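Side-chain contact in cyclic GMP-AMP synthase-like receptor (Tribolium castaneum, PDB 7LT2), which senses double-stranded RNA and responds by joining ATP and GTP into the cyclic dinucleotide 2',3'-cGAMP, a messenger of innate immunity: residues R33-Q38 / S140-T145. Numbering follows the deposited sequence.
Sequences RTFVEQ and SLVQKT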
loop_
_atom_site.group_PDB
_atom_site.type_symbol
_atom_site.label_atom_id
_atom_site.label_comp_id
_atom_site.label_asym_id
_atom_site.label_seq_id
_atom_site.Cartn_x
_atom_site.Cartn_y
_atom_site.Cartn_z
ATOM N N ARG A 33 15.667 8.249 -2.822
ATOM C CA ARG A 33 16.674 8.610 -1.824
ATOM C C ARG A 33 17.310 9.955 -2.151
ATOM O O ARG A 33 17.536 10.780 -1.255
ATOM C CB ARG A 33 17.743 7.521 -1.712
ATOM C CG ARG A 33 17.384 6.398 -0.751
ATOM C CD ARG A 33 18.592 5.525 -0.436
ATOM N NE ARG A 33 19.031 4.793 -1.617
ATOM C CZ ARG A 33 18.560 3.607 -1.978
ATOM N NH1 ARG A 33 17.663 2.967 -1.246
ATOM N NH2 ARG A 33 19.000 3.051 -3.101
ATOM N N THR A 34 17.600 10.200 -3.430
ATOM C CA THR A 34 18.116 11.507 -3.827
ATOM C C THR A 34 17.136 12.613 -3.461
ATOM O O THR A 34 17.535 13.664 -2.945
ATOM C CB THR A 34 18.404 11.534 -5.328
ATOM O OG1 THR A 34 19.324 10.485 -5.661
ATOM C CG2 THR A 34 19.013 12.875 -5.728
ATOM N N PHE A 35 15.844 12.387 -3.705
ATOM C CA PHE A 35 14.851 13.410 -3.398
ATOM C C PHE A 35 14.730 13.637 -1.894
ATOM O O PHE A 35 14.652 14.786 -1.440
ATOM C CB PHE A 35 13.498 13.024 -4.002
ATOM C CG PHE A 35 12.488 14.137 -3.962
ATOM C CD1 PHE A 35 12.393 15.041 -5.005
ATOM C CD2 PHE A 35 11.655 14.289 -2.872
ATOM C CE1 PHE A 35 11.470 16.072 -4.962
ATOM C CE2 PHE A 35 10.736 15.314 -2.822
ATOM C CZ PHE A 35 10.647 16.209 -3.871
ATOM N N VAL A 36 14.711 12.558 -1.104
ATOM C CA VAL A 36 14.539 12.703 0.341
ATOM C C VAL A 36 15.770 13.353 0.961
ATOM O O VAL A 36 15.655 14.154 1.902
ATOM C CB VAL A 36 14.207 11.339 0.978
ATOM C CG1 VAL A 36 14.349 11.380 2.505
ATOM C CG2 VAL A 36 12.797 10.919 0.591
ATOM N N GLU A 37 16.963 13.040 0.439
ATOM C CA GLU A 37 18.168 13.709 0.928
ATOM C C GLU A 37 18.100 15.206 0.666
ATOM O O GLU A 37 18.528 16.012 1.503
ATOM C CB GLU A 37 19.421 13.110 0.284
ATOM C CG GLU A 37 19.866 11.796 0.902
ATOM C CD GLU A 37 20.252 11.947 2.368
ATOM O OE1 GLU A 37 21.027 12.870 2.693
ATOM O OE2 GLU A 37 19.773 11.145 3.194
ATOM N N GLN A 38 17.558 15.601 -0.491
ATOM C CA GLN A 38 17.388 17.024 -0.767
ATOM C C GLN A 38 16.340 17.640 0.151
ATOM O O GLN A 38 16.491 18.788 0.583
ATOM C CB GLN A 38 17.021 17.237 -2.237
ATOM C CG GLN A 38 17.011 18.702 -2.679
ATOM C CD GLN A 38 18.405 19.292 -2.817
ATOM O OE1 GLN A 38 19.410 18.634 -2.532
ATOM N NE2 GLN A 38 18.471 20.544 -3.257
ATOM N N SER A 140 4.122 21.558 1.386
ATOM C CA SER A 140 4.996 22.724 1.314
ATOM C C SER A 140 6.461 22.315 1.196
ATOM O O SER A 140 7.207 22.875 0.384
ATOM C CB SER A 140 4.773 23.608 2.545
ATOM O OG SER A 140 5.716 24.658 2.602
ATOM N N LEU A 141 6.883 21.320 1.982
ATOM C CA LEU A 141 8.271 20.869 1.934
ATOM C C LEU A 141 8.613 20.253 0.580
ATOM O O LEU A 141 9.706 20.478 0.047
ATOM C CB LEU A 141 8.529 19.869 3.060
ATOM C CG LEU A 141 9.898 19.196 3.109
ATOM C CD1 LEU A 141 11.025 20.228 3.113
ATOM C CD2 LEU A 141 9.974 18.299 4.329
ATOM N N VAL A 142 7.692 19.479 0.006
ATOM C CA VAL A 142 7.934 18.896 -1.310
ATOM C C VAL A 142 8.068 19.985 -2.372
ATOM O O VAL A 142 8.974 19.936 -3.214
ATOM C CB VAL A 142 6.826 17.883 -1.650
ATOM C CG1 VAL A 142 6.934 17.441 -3.103
ATOM C CG2 VAL A 142 6.934 16.677 -0.714
ATOM N N GLN A 143 7.187 20.994 -2.338
ATOM C CA GLN A 143 7.291 22.112 -3.276
ATOM C C GLN A 143 8.622 22.838 -3.115
ATOM O O GLN A 143 9.303 23.144 -4.101
ATOM C CB GLN A 143 6.127 23.089 -3.069
ATOM C CG GLN A 143 4.751 22.546 -3.435
ATOM C CD GLN A 143 4.485 22.580 -4.930
ATOM O OE1 GLN A 143 5.368 22.896 -5.722
ATOM N NE2 GLN A 143 3.258 22.251 -5.319
ATOM N N LYS A 144 8.997 23.133 -1.869
ATOM C CA LYS A 144 10.269 23.795 -1.603
ATOM C C LYS A 144 11.428 23.005 -2.192
ATOM O O LYS A 144 12.341 23.581 -2.798
ATOM C CB LYS A 144 10.442 23.974 -0.093
ATOM C CG LYS A 144 11.611 24.841 0.327
ATOM C CD LYS A 144 11.679 24.926 1.845
ATOM C CE LYS A 144 12.821 25.824 2.302
ATOM N NZ LYS A 144 12.761 26.018 3.780
ATOM N N THR A 145 11.390 21.679 -2.040
ATOM C CA THR A 145 12.455 20.812 -2.538
ATOM C C THR A 145 12.476 20.775 -4.062
ATOM O O THR A 145 13.544 20.888 -4.678
ATOM C CB THR A 145 12.275 19.408 -1.961
ATOM O OG1 THR A 145 12.323 19.469 -0.528
ATOM C CG2 THR A 145 13.370 18.473 -2.459
#
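Phe35 carries its ring across to Val142 and Thr145, joining two helices, 18-42 and 131-147, whose short segments cross nearly at right angles (102°) with 10.4 Å between their axes at closest approach. Its chi1 of -169° sets the ring opposite the backbone N, and the far end of the side chain thereby comes nearer the second helix than its root does. Over one face lies the Thr145 methyl: CG2 stands 4.0 Å from the centroid of the Phe35 ring and 19° off its normal, displaced toward the rim, in a CH-pi contact. The leading carbon of the ring, Phe35 CZ, also meets Val142 CG1 at 4.0 Å; the two side chains cross at roughly a right angle. Leu194, on strand 188-200 of the central sheet, touches both Phe35 and Val142, so the helix pair packs against the nucleotidyltransferase core.

One turn on, Gln38 lays its aliphatic part along the same methyl, with Gln38 CG 3.7 Å from Thr145 CG2. The chain then bends at chi2, and its amide nitrogen NE2 is hydrogen-bonded to Thr148 OG1, just beyond helix 131-147.

Thr145 thus divides its two branches. While CG2 serves Phe35 and Gln38, Thr145 OG1 turns back to its own helix and bonds Leu141 O at 2.9 Å; that carbonyl also accepts the Thr145 backbone N-H, from the opposite face of its plane. With the hydroxyl satisfied internally and no hydrogen bond linking the two segments, their direct contact rests on apolar and CH-pi packing.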